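Local coordinates for Lmaj004144AAA protein (Leishmania major, PDB 1Y63) that probably catalyses reversible phosphate transfer between ATP and AMP as an AK6-type adenylate kinase, with a likely ATPase role in 18S rRNA maturation, at residues A[66-69]-A[70-73]; A[94-98]-A[99-103]; A[16-19]-A[20-23]; A[125-128]-A[129-132]; A[80-83]-A[84-88]. All coordinates share one frame; numbering follows the deposited sequence.

Contact 1: residues A[66-69]-A[70-73]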
# COMPACT_ATOMS: atom_id res chain seq x y z
N GLU A 66 11.58 -10.63 -12.09
CA GLU A 66 11.07 -11.72 -11.26
C GLU A 66 11.94 -12.00 -10.05
O GLU A 66 11.44 -12.18 -8.95
CB GLU A 66 10.93 -13.00 -12.11
CG GLU A 66 10.42 -14.21 -11.36
CD GLU A 66 9.96 -15.34 -12.27
OE1 GLU A 66 9.88 -15.14 -13.50
OE2 GLU A 66 9.66 -16.43 -11.74
N LYS A 67 13.26 -12.04 -10.26
CA LYS A 67 14.20 -12.33 -9.20
C LYS A 67 14.22 -11.22 -8.13
O LYS A 67 14.45 -11.49 -6.96
CB LYS A 67 15.61 -12.51 -9.78
CG LYS A 67 16.15 -11.26 -10.50
CD LYS A 67 17.55 -11.46 -11.05
CE LYS A 67 17.96 -10.29 -11.94
NZ LYS A 67 17.85 -8.97 -11.26
N ASP A 68 14.00 -9.99 -8.55
CA ASP A 68 13.96 -8.84 -7.64
C ASP A 68 12.75 -8.95 -6.71
O ASP A 68 12.84 -8.67 -5.51
CB ASP A 68 13.90 -7.53 -8.42
CG ASP A 68 15.07 -7.35 -9.38
OD1 ASP A 68 16.23 -7.67 -9.01
OD2 ASP A 68 14.82 -6.89 -10.52
N GLU A 69 11.60 -9.31 -7.28
CA GLU A 69 10.42 -9.59 -6.47
C GLU A 69 10.69 -10.70 -5.47
O GLU A 69 10.33 -10.60 -4.30
CB GLU A 69 9.22 -9.96 -7.34
CG GLU A 69 8.71 -8.84 -8.21
CD GLU A 69 7.39 -9.16 -8.87
OE1 GLU A 69 6.93 -10.32 -8.76
OE2 GLU A 69 6.83 -8.25 -9.52
N ASP A 70 11.32 -11.79 -5.91
CA ASP A 70 11.60 -12.93 -5.03
C ASP A 70 12.42 -12.51 -3.83
O ASP A 70 12.14 -12.92 -2.70
CB ASP A 70 12.36 -14.01 -5.79
CG ASP A 70 11.51 -14.69 -6.86
OD1 ASP A 70 10.27 -14.58 -6.80
OD2 ASP A 70 12.08 -15.34 -7.76
N ARG A 71 13.47 -11.73 -4.08
CA ARG A 71 14.34 -11.27 -3.00
C ARG A 71 13.63 -10.37 -2.03
O ARG A 71 13.89 -10.45 -0.81
CB ARG A 71 15.58 -10.56 -3.57
CG ARG A 71 16.56 -11.53 -4.18
CD ARG A 71 17.55 -10.86 -5.13
NE ARG A 71 18.16 -11.84 -6.04
CZ ARG A 71 18.67 -11.56 -7.24
NH1 ARG A 71 18.64 -10.33 -7.74
NH2 ARG A 71 19.19 -12.54 -7.96
N LEU A 72 12.78 -9.48 -2.55
CA LEU A 72 11.95 -8.63 -1.68
C LEU A 72 11.07 -9.49 -0.78
O LEU A 72 10.96 -9.26 0.41
CB LEU A 72 11.10 -7.66 -2.50
CG LEU A 72 10.05 -6.86 -1.71
CD1 LEU A 72 10.68 -5.94 -0.70
CD2 LEU A 72 9.16 -6.09 -2.66
N LEU A 73 10.40 -10.47 -1.37
CA LEU A 73 9.51 -11.34 -0.58
C LEU A 73 10.25 -12.12 0.48
O LEU A 73 9.77 -12.25 1.61
CB LEU A 73 8.73 -12.27 -1.50
CG LEU A 73 7.81 -11.63 -2.55
CD1 LEU A 73 7.08 -12.73 -3.31
CD2 LEU A 73 6.81 -10.65 -2.03
O HOH W 1 10.02 -16.37 -9.09
O HOH W 2 17.26 -7.94 -6.58

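Contact 2: residues A[94-98]-A[99-103]. With NA (sodium ion), chain O; MN (manganese (II) ion), chain F.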
# COMPACT_ATOMS: atom_id res chain seq x y z
N GLU A 94 0.12 -7.36 -6.48
CA GLU A 94 -0.01 -8.70 -7.02
C GLU A 94 1.13 -9.61 -6.56
O GLU A 94 0.95 -10.82 -6.39
CB GLU A 94 -0.07 -8.65 -8.55
CG GLU A 94 0.18 -9.96 -9.26
CD GLU A 94 0.00 -9.82 -10.75
OE1 GLU A 94 0.70 -8.99 -11.37
OE2 GLU A 94 -0.85 -10.55 -11.29
N LEU A 95 2.29 -9.01 -6.34
CA LEU A 95 3.47 -9.78 -5.99
C LEU A 95 3.41 -10.48 -4.65
O LEU A 95 4.07 -11.49 -4.46
CB LEU A 95 4.71 -8.92 -6.06
CG LEU A 95 4.95 -7.90 -4.95
CD1 LEU A 95 6.38 -7.41 -5.01
CD2 LEU A 95 4.02 -6.74 -5.05
N PHE A 96 2.61 -9.97 -3.72
CA PHE A 96 2.63 -10.51 -2.37
C PHE A 96 1.69 -11.70 -2.25
O PHE A 96 0.64 -11.74 -2.91
CB PHE A 96 2.17 -9.47 -1.35
CG PHE A 96 2.91 -8.16 -1.38
CD1 PHE A 96 4.29 -8.10 -1.25
CD2 PHE A 96 2.23 -6.96 -1.51
CE1 PHE A 96 4.96 -6.89 -1.24
CE2 PHE A 96 2.91 -5.74 -1.52
CZ PHE A 96 4.27 -5.73 -1.37
N PRO A 97 2.04 -12.66 -1.38
CA PRO A 97 1.17 -13.80 -1.14
C PRO A 97 -0.07 -13.39 -0.37
O PRO A 97 0.01 -12.66 0.61
CB PRO A 97 2.03 -14.76 -0.33
CG PRO A 97 3.06 -13.98 0.25
CD PRO A 97 3.28 -12.75 -0.59
N GLU A 98 -1.22 -13.92 -0.78
CA GLU A 98 -2.46 -13.71 -0.07
C GLU A 98 -2.39 -14.17 1.37
O GLU A 98 -3.07 -13.61 2.22
CB GLU A 98 -3.62 -14.39 -0.79
CG GLU A 98 -4.02 -13.78 -2.08
CD GLU A 98 -5.25 -14.46 -2.66
OE1 GLU A 98 -6.31 -14.40 -2.01
OE2 GLU A 98 -5.14 -15.08 -3.75
N ARG A 99 -1.55 -15.15 1.67
CA ARG A 99 -1.34 -15.63 3.02
C ARG A 99 -1.03 -14.50 4.03
O ARG A 99 -1.38 -14.61 5.22
CB ARG A 99 -0.17 -16.63 2.99
CG ARG A 99 0.31 -17.13 4.33
CD ARG A 99 1.24 -18.29 4.19
NE ARG A 99 2.35 -17.99 3.29
CZ ARG A 99 3.47 -17.37 3.66
NH1 ARG A 99 3.66 -16.99 4.92
NH2 ARG A 99 4.39 -17.10 2.75
N TRP A 100 -0.33 -13.47 3.57
CA TRP A 100 0.15 -12.42 4.48
C TRP A 100 -0.94 -11.51 4.98
O TRP A 100 -0.86 -11.03 6.11
CB TRP A 100 1.18 -11.55 3.79
CG TRP A 100 2.54 -12.15 3.59
CD1 TRP A 100 3.01 -13.34 4.04
CD2 TRP A 100 3.62 -11.53 2.89
NE1 TRP A 100 4.32 -13.51 3.66
CE2 TRP A 100 4.72 -12.40 2.96
CE3 TRP A 100 3.77 -10.30 2.24
CZ2 TRP A 100 5.93 -12.10 2.38
CZ3 TRP A 100 4.98 -10.00 1.67
CH2 TRP A 100 6.03 -10.89 1.73
N PHE A 101 -1.96 -11.24 4.16
CA PHE A 101 -2.84 -10.08 4.40
C PHE A 101 -4.26 -10.41 4.81
O PHE A 101 -4.91 -11.30 4.24
CB PHE A 101 -2.85 -9.13 3.19
CG PHE A 101 -1.52 -8.44 2.97
CD1 PHE A 101 -1.04 -7.57 3.94
CD2 PHE A 101 -0.75 -8.70 1.87
CE1 PHE A 101 0.15 -6.95 3.80
CE2 PHE A 101 0.48 -8.07 1.72
CZ PHE A 101 0.91 -7.18 2.68
N HIS A 102 -4.74 -9.65 5.80
CA HIS A 102 -6.12 -9.76 6.27
C HIS A 102 -7.03 -8.67 5.76
O HIS A 102 -8.23 -8.79 5.90
CB HIS A 102 -6.15 -9.78 7.79
CG HIS A 102 -5.21 -10.78 8.34
ND1 HIS A 102 -3.96 -10.45 8.81
CD2 HIS A 102 -5.30 -12.13 8.40
CE1 HIS A 102 -3.34 -11.56 9.18
NE2 HIS A 102 -4.12 -12.59 8.93
N MET A 103 -6.44 -7.62 5.19
CA MET A 103 -7.14 -6.48 4.65
C MET A 103 -6.26 -5.82 3.59
O MET A 103 -5.02 -5.70 3.77
CB MET A 103 -7.47 -5.47 5.76
CG MET A 103 -8.34 -4.35 5.31
SD MET A 103 -8.48 -3.11 6.63
CE MET A 103 -8.82 -4.10 8.02
NA NA O . -2.45 -10.19 -13.05
MN MN F . -4.45 -14.38 -5.83
O HOH W 3 -4.97 -11.89 1.55
O HOH W 4 -3.19 -14.29 -5.58
O HOH W 5 -3.18 -8.51 -12.30
O HOH W 6 -5.00 -9.26 -13.68

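Contact 3: residues A[16-19]-A[20-23]. With ADP (adenosine-5'-diphosphate), chain Q.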
# COMPACT_ATOMS: atom_id res chain seq x y z
N THR A 16 -2.46 0.18 -0.72
CA THR A 16 -1.94 0.30 -2.07
C THR A 16 -2.74 1.38 -2.84
O THR A 16 -3.66 1.99 -2.29
CB THR A 16 -1.94 -1.08 -2.76
OG1 THR A 16 -1.21 -1.01 -3.99
CG2 THR A 16 -3.39 -1.58 -3.06
N GLY A 17 -2.33 1.67 -4.07
CA GLY A 17 -2.83 2.82 -4.78
C GLY A 17 -1.73 3.49 -5.56
O GLY A 17 -0.54 3.34 -5.25
N THR A 18 -2.12 4.24 -6.58
CA THR A 18 -1.19 5.02 -7.37
C THR A 18 -0.30 5.92 -6.50
O THR A 18 -0.74 6.44 -5.44
CB THR A 18 -2.00 5.94 -8.30
OG1 THR A 18 -2.96 5.16 -8.99
CG2 THR A 18 -1.13 6.64 -9.29
N PRO A 19 0.98 6.10 -6.91
CA PRO A 19 1.78 7.12 -6.26
C PRO A 19 1.01 8.45 -6.14
O PRO A 19 0.39 8.91 -7.10
CB PRO A 19 2.99 7.24 -7.19
CG PRO A 19 3.15 5.87 -7.74
CD PRO A 19 1.75 5.41 -7.98
N GLY A 20 1.05 9.01 -4.94
CA GLY A 20 0.44 10.28 -4.61
C GLY A 20 -0.96 10.16 -4.00
O GLY A 20 -1.52 11.19 -3.58
N THR A 21 -1.55 8.96 -3.95
CA THR A 21 -2.89 8.78 -3.38
C THR A 21 -2.99 8.86 -1.85
O THR A 21 -4.10 8.97 -1.31
CB THR A 21 -3.55 7.46 -3.86
OG1 THR A 21 -2.67 6.35 -3.59
CG2 THR A 21 -3.85 7.56 -5.35
N GLY A 22 -1.86 8.76 -1.17
CA GLY A 22 -1.81 8.92 0.28
C GLY A 22 -1.43 7.71 1.09
O GLY A 22 -1.75 7.67 2.28
N LYS A 23 -0.78 6.73 0.47
CA LYS A 23 -0.48 5.44 1.14
C LYS A 23 0.38 5.60 2.38
O LYS A 23 0.04 5.11 3.46
CB LYS A 23 0.18 4.47 0.18
CG LYS A 23 -0.58 4.14 -1.08
CD LYS A 23 0.21 3.22 -1.97
CE LYS A 23 1.47 3.83 -2.51
NZ LYS A 23 1.16 4.99 -3.42
PB ADP Q . 1.91 8.01 -1.50
O1B ADP Q . 2.76 8.34 -2.71
O2B ADP Q . 0.67 7.25 -1.92
O3B ADP Q . 2.68 7.36 -0.36
PA ADP Q . 1.75 10.25 0.34
O1A ADP Q . 1.24 9.63 1.63
O2A ADP Q . 3.26 10.48 0.26
O3A ADP Q . 1.29 9.41 -0.93
O5' ADP Q . 0.99 11.63 0.07
C5' ADP Q . 1.69 12.69 -0.56
C4' ADP Q . 1.14 13.96 0.05
O4' ADP Q . -0.26 14.03 -0.17
C3' ADP Q . 1.30 14.04 1.56
O3' ADP Q . 2.59 14.47 1.98
C2' ADP Q . 0.22 15.02 1.92
O2' ADP Q . 0.61 16.34 1.58
C1' ADP Q . -0.88 14.66 0.95
N9 ADP Q . -1.93 13.74 1.43
C8 ADP Q . -1.91 12.37 1.53
N7 ADP Q . -3.11 11.90 1.94
C5 ADP Q . -3.93 13.00 2.08
C6 ADP Q . -5.31 13.19 2.48
N6 ADP Q . -6.09 12.13 2.78
N1 ADP Q . -5.77 14.46 2.50
C2 ADP Q . -4.96 15.51 2.17
N3 ADP Q . -3.68 15.44 1.79
C4 ADP Q . -3.13 14.19 1.74

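Contact 4: residues A[125-128]-A[129-132]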
# COMPACT_ATOMS: atom_id res chain seq x y z
N GLU A 125 7.81 15.80 -14.98
CA GLU A 125 6.54 15.92 -15.68
C GLU A 125 6.13 14.59 -16.31
O GLU A 125 4.94 14.27 -16.32
CB GLU A 125 6.57 17.06 -16.71
CG GLU A 125 6.69 18.48 -16.10
CD GLU A 125 8.10 18.91 -15.80
OE1 GLU A 125 9.03 18.13 -16.11
OE2 GLU A 125 8.28 20.04 -15.29
N ALA A 126 7.09 13.81 -16.81
CA ALA A 126 6.77 12.52 -17.38
C ALA A 126 6.21 11.55 -16.34
O ALA A 126 5.20 10.85 -16.56
CB ALA A 126 8.00 11.91 -18.08
N LYS A 127 6.86 11.48 -15.17
CA LYS A 127 6.40 10.54 -14.16
C LYS A 127 5.05 10.98 -13.62
O LYS A 127 4.18 10.15 -13.38
CB LYS A 127 7.45 10.41 -13.05
CG LYS A 127 8.65 9.60 -13.48
CD LYS A 127 8.35 8.11 -13.42
CE LYS A 127 9.55 7.27 -13.82
NZ LYS A 127 9.65 7.06 -15.29
N ARG A 128 4.85 12.28 -13.48
CA ARG A 128 3.56 12.80 -13.06
C ARG A 128 2.45 12.38 -14.02
O ARG A 128 1.41 11.87 -13.60
CB ARG A 128 3.59 14.32 -12.90
CG ARG A 128 2.26 14.96 -12.49
CD ARG A 128 2.42 16.43 -12.19
NE ARG A 128 2.87 17.16 -13.39
CZ ARG A 128 3.19 18.45 -13.45
NH1 ARG A 128 3.11 19.24 -12.38
NH2 ARG A 128 3.62 18.96 -14.61
N ALA A 129 2.66 12.59 -15.32
CA ALA A 129 1.65 12.20 -16.31
C ALA A 129 1.38 10.70 -16.35
O ALA A 129 0.23 10.27 -16.50
CB ALA A 129 2.08 12.66 -17.69
N GLU A 130 2.44 9.91 -16.25
CA GLU A 130 2.32 8.45 -16.16
C GLU A 130 1.47 8.01 -14.97
O GLU A 130 0.61 7.13 -15.09
CB GLU A 130 3.70 7.82 -16.06
CG GLU A 130 4.48 7.79 -17.34
CD GLU A 130 5.95 7.52 -17.11
OE1 GLU A 130 6.26 6.68 -16.23
OE2 GLU A 130 6.78 8.14 -17.79
N ASN A 131 1.70 8.64 -13.83
CA ASN A 131 0.92 8.32 -12.65
C ASN A 131 -0.52 8.79 -12.77
O ASN A 131 -1.43 8.10 -12.35
CB ASN A 131 1.57 8.87 -11.39
CG ASN A 131 2.82 8.12 -10.99
OD1 ASN A 131 2.86 6.88 -11.05
ND2 ASN A 131 3.79 8.85 -10.48
N MET A 132 -0.75 9.95 -13.37
CA MET A 132 -2.11 10.41 -13.58
C MET A 132 -2.90 9.44 -14.47
O MET A 132 -4.07 9.17 -14.21
CB MET A 132 -2.09 11.78 -14.25
CG MET A 132 -1.48 12.89 -13.41
SD MET A 132 -2.47 13.25 -11.95
CE MET A 132 -3.93 13.89 -12.70

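Contact 5: residues A[80-83]-A[84-88]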
# COMPACT_ATOMS: atom_id res chain seq x y z
N MET A 80 6.60 -10.40 8.15
CA MET A 80 5.17 -10.53 7.96
C MET A 80 4.54 -11.60 8.82
O MET A 80 3.36 -11.51 9.14
CB MET A 80 4.85 -10.77 6.48
CG MET A 80 5.26 -9.59 5.61
SD MET A 80 4.50 -8.00 6.10
CE MET A 80 2.77 -8.38 5.90
N VAL A 81 5.32 -12.61 9.22
CA VAL A 81 4.80 -13.70 10.05
C VAL A 81 5.16 -13.51 11.53
O VAL A 81 4.80 -14.36 12.37
CB VAL A 81 5.29 -15.09 9.57
CG1 VAL A 81 4.82 -15.32 8.15
CG2 VAL A 81 6.81 -15.21 9.68
N SER A 82 5.85 -12.43 11.84
CA SER A 82 6.29 -12.13 13.21
C SER A 82 5.15 -11.63 14.09
O SER A 82 4.11 -11.21 13.61
CB SER A 82 7.43 -11.11 13.19
OG SER A 82 7.00 -9.80 12.85
N ARG A 83 5.36 -11.65 15.42
CA ARG A 83 4.33 -11.17 16.35
C ARG A 83 4.12 -9.67 16.13
O ARG A 83 5.03 -8.97 15.72
CB ARG A 83 4.71 -11.47 17.81
CG ARG A 83 6.03 -10.86 18.27
CD ARG A 83 6.30 -11.11 19.77
NE ARG A 83 6.13 -12.50 20.20
CZ ARG A 83 6.38 -12.95 21.43
NH1 ARG A 83 6.82 -12.12 22.38
NH2 ARG A 83 6.19 -14.23 21.73
N GLY A 84 2.89 -9.21 16.37
CA GLY A 84 2.53 -7.80 16.24
C GLY A 84 1.79 -7.62 14.93
O GLY A 84 1.69 -8.57 14.15
N ASN A 85 1.29 -6.41 14.70
CA ASN A 85 0.52 -6.09 13.52
C ASN A 85 1.37 -5.25 12.58
O ASN A 85 2.30 -4.56 13.00
CB ASN A 85 -0.76 -5.35 13.92
CG ASN A 85 -1.52 -6.06 15.02
OD1 ASN A 85 -1.69 -7.28 14.99
ND2 ASN A 85 -1.98 -5.30 16.02
N HIS A 86 1.12 -5.41 11.29
CA HIS A 86 1.94 -4.74 10.29
C HIS A 86 1.06 -4.04 9.28
O HIS A 86 0.05 -4.60 8.83
CB HIS A 86 2.88 -5.74 9.59
CG HIS A 86 3.66 -6.58 10.56
ND1 HIS A 86 3.24 -7.82 10.98
CD2 HIS A 86 4.82 -6.33 11.22
CE1 HIS A 86 4.09 -8.29 11.89
NE2 HIS A 86 5.07 -7.41 12.04
N VAL A 87 1.46 -2.83 8.91
CA VAL A 87 0.79 -2.08 7.84
C VAL A 87 1.81 -1.87 6.73
O VAL A 87 2.82 -1.17 6.91
CB VAL A 87 0.10 -0.77 8.33
CG1 VAL A 87 1.06 0.17 9.08
CG2 VAL A 87 -0.58 -0.06 7.16
N VAL A 88 1.57 -2.53 5.63
CA VAL A 88 2.50 -2.52 4.51
C VAL A 88 1.99 -1.48 3.50
O VAL A 88 0.77 -1.37 3.28
CB VAL A 88 2.57 -3.89 3.83
CG1 VAL A 88 3.47 -3.85 2.62
CG2 VAL A 88 3.10 -4.91 4.82

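Contact 1: residues A[66-69]-A[70-73]
Lys67 and Arg71 lie side by side along one turn of helix and point the same way. The aliphatic part of Lys67 runs against the guanidinium of Arg71. Its CD is 3.7 Å from Arg71 NH2, and its CB lies over one face of the group, off toward the rim. The ammonium then turns away at its end, with chi4 at 55°, and reaches Asp68.

The charged contacts gather on Asp68. Lys67 NZ makes a salt bridge of 3.1 Å to Asp68 OD1, met on the syn side but well out of the carboxylate plane. Arg71 NH1 is a long salt-bridge partner of the same oxygen, at 3.8 Å. A water lies between them, 2.7 Å from Asp68 OD1, and accepts from Arg71 NH1 in the guanidinium plane. The shared carboxylate probably offsets the closeness of the two cations. Lys67 NZ and Asp68 OD2 both hydrogen-bond with Thr53 OG1, which ties the network to the preceding loop.

The backbone is the first two turns of helix 66-80, in the P-loop kinase fold. Four i to i+4 bonds join the segments, the shortest from Leu73 N to Glu69 O at 2.9 Å.

A second water bridges two acids. It donates to Glu66 OE2 and to Asp70 OD2, at 2.7 Å from Asp70 OD2. The carboxylate planes stand 82° apart. Asp70 OD1 also binds a manganese ion, which would offset some of the local negative charge.

The apolar side chains pack on loops: Leu72, which is buried, on Phe51, and Leu73 on Phe96.

Contact 2: residues A[94-98]-A[99-103]
Pro97 lays its ring over the indole of Trp100, and this is the tight side of the contact. Pro97 CG sits 3.5 Å from the centroid of the five-membered ring of Trp100, only 8° off the normal. It is a CH-pi contact over the middle of the face. Pro97 CD extends the cover toward the six-membered ring.

Phe96 closes the other end of the indole. Its CD1 is 3.6 Å from Trp100 CZ3, with the ring planes oblique at 33°. Phe101 turns an edge toward the face of Phe96 in an offset edge-to-face pair, centroids 5.8 Å apart. Its CE2 also meets Phe96 CB, which lies near the plane of the Phe101 ring. The three rings form an aromatic cluster.

The cluster belongs to the loop that leads from strand 85-89 to strand 103-108 of the parallel sheet. The chain makes a tight turn here. Trp100 N bonds to Pro97 O at 3.1 Å, and Phe101 N to Glu98 O; both donors sit above the carbonyl planes. Met76 and Met80 of helix 66-80 pack on Trp100, and Leu14 of strand 12-16 on both phenylalanines. Glu77 accepts from Trp100 NE1.

The other side is polar. A water donates to Glu98 O, at 2.6 Å, and to Phe101 O, bridging the turn. Glu98 carries its carboxylate to a manganese ion, bound by OE2 at 2.3 Å; Ala147 belongs to the same site. Glu94 is exposed and stays clear of 99-103; its OE2 binds a sodium ion with two waters.

Contact 3: residues A[16-19]-A[20-23]
Lys23 folds its side chain back across the loop toward Gly17 and Thr18. The chain bends at chi3 (-65°) and again at chi4 (-64°), which brings NZ between the loop backbone and the ADP. Lys23 CD passes 3.6 Å from Thr16 C. NZ donates to Gly17 O at 3.0 Å, from above the carbonyl plane, and more weakly to Thr18 O. It also bonds to ADP O2B at 2.8 Å. The ammonium therefore links the loop to the beta phosphate.

Thr21 meets the carbonyl of Thr18 from another direction than Lys23. Its OG1 lies between its backbone N and carbonyl carbon and donates to Thr18 O at 2.7 Å, in the carbonyl plane. Thr21 N closes a type II beta turn from Thr18 to Thr21 on this oxygen, from a tilted position. Thr21 CG2 rests against Thr18 CB at 3.8 Å. Thr18 OG1 turns to Glu135.

The amides of Gly20, Gly22 and Lys23 point to the beta phosphate. Gly20 N bonds to ADP O1B at 2.9 Å. Gly22 N and Lys23 N both bond to O2B, which with Lys23 NZ has three donors here. Backbone angles at Gly17, Gly20 and Gly22 leave no room for a side chain. Gly22 is the N-cap of helix 23-33. This strand-loop-helix with its lysine and phosphate-binding amides is the Walker A P-loop.

Contact 4: residues A[125-128]-A[129-132]
Lys127 bends back at chi2 (-80°) and at chi4 (-86°), and this carries NZ to Glu130. The glutamate is extended beyond CG, with chi2 at 164°, and the two side chains cross at a slant. NZ reaches Glu130 OE1 at 3.5 Å, a salt bridge one turn apart. Lys127 CD lies beside the same oxygen at 3.8 Å. The other carboxylate oxygen, OE2, lies 4.0 Å from Ala126 CB.

The backbone is the start of helix 125-136, and residues 125-130 fall in the predicted LID region. Four i to i+4 bonds run across the two segments. Among them, Glu130 N to Ala126 O measures 2.9 Å, and Met132 N to Arg128 O is of the same length.

Met132 CG stands beside its backbone N, 3.1 Å from Arg128 O; the chain beyond it bends at chi2 and chi3. Both residues pack on Phe115 of helix 111-120, and Arg128 NH1 bonds to Thr119. Asn131 is buried and touches Tyr123 of the preceding loop. Glu125 is exposed, and the nearest atom of its side chain is about 2 Å from a manganese ion.

Contact 5: residues A[80-83]-A[84-88]
This is a local metal-binding turn with an apolar contact beside it, where helix 66-80 hands over to strand 85-89. Ser82 and His86 form the polar part. Ser82 OG lies 3.2 Å from His86 NE2. The two atoms are not hydrogen-bonded, since both bind a manganese ion, and Arg83 belongs to the same site. Ser82 OG sits between its own backbone N and carbonyl carbon (chi1 73°), which turns it to the imidazole. Ser82 O meets the ring at its edge, in plane, 3.4 Å from His86 CE1. The ring has a second hold, since ND1 bonds to Asn12 OD1. This would limit its rotation, with NE2 turned to the metal. Ser82 OG is held in turn by Ile79 O.

Met80 and Val88 form the apolar part. Met80 coils at chi2 and chi3, and its SD and CE both touch Val88 CG2, with SD at 3.6 Å. The sulfur also lies near the His86 ring, obliquely, 5.3 Å from its centroid.

Gly84 makes the turn with a positive phi. The chain then nearly reverses, the two segments running 159° apart. Strand 85-89 lies between strands 37-41 and 12-16. Met80 and His86 pack on Leu40 of the first, and Val88 on Leu14 of the second.

Contact 3 holds the phosphate-binding part of the ADP site; its centre is about 7 Å from that of the chain. Contact 4 touches it directly: Thr18 CG2 is 3.4 Å from Asn131 O, joining the P-loop to the helix that begins in the predicted LID. Contacts 1, 2 and 5 form a connected group; 2 and 5 lie across the chain's centre from contact 4. Contact 2 is its middle. Glu69 OE1 of contact 1 meets Leu95 CB at 3.8 Å, and Met80 CE of contact 5 meets Phe101 CE1 at 3.6 Å. Contacts 1 and 5 do not touch, though helix 66-80 links them. Contacts 4 and 5 are farthest apart, with centres about 32 Å from each other.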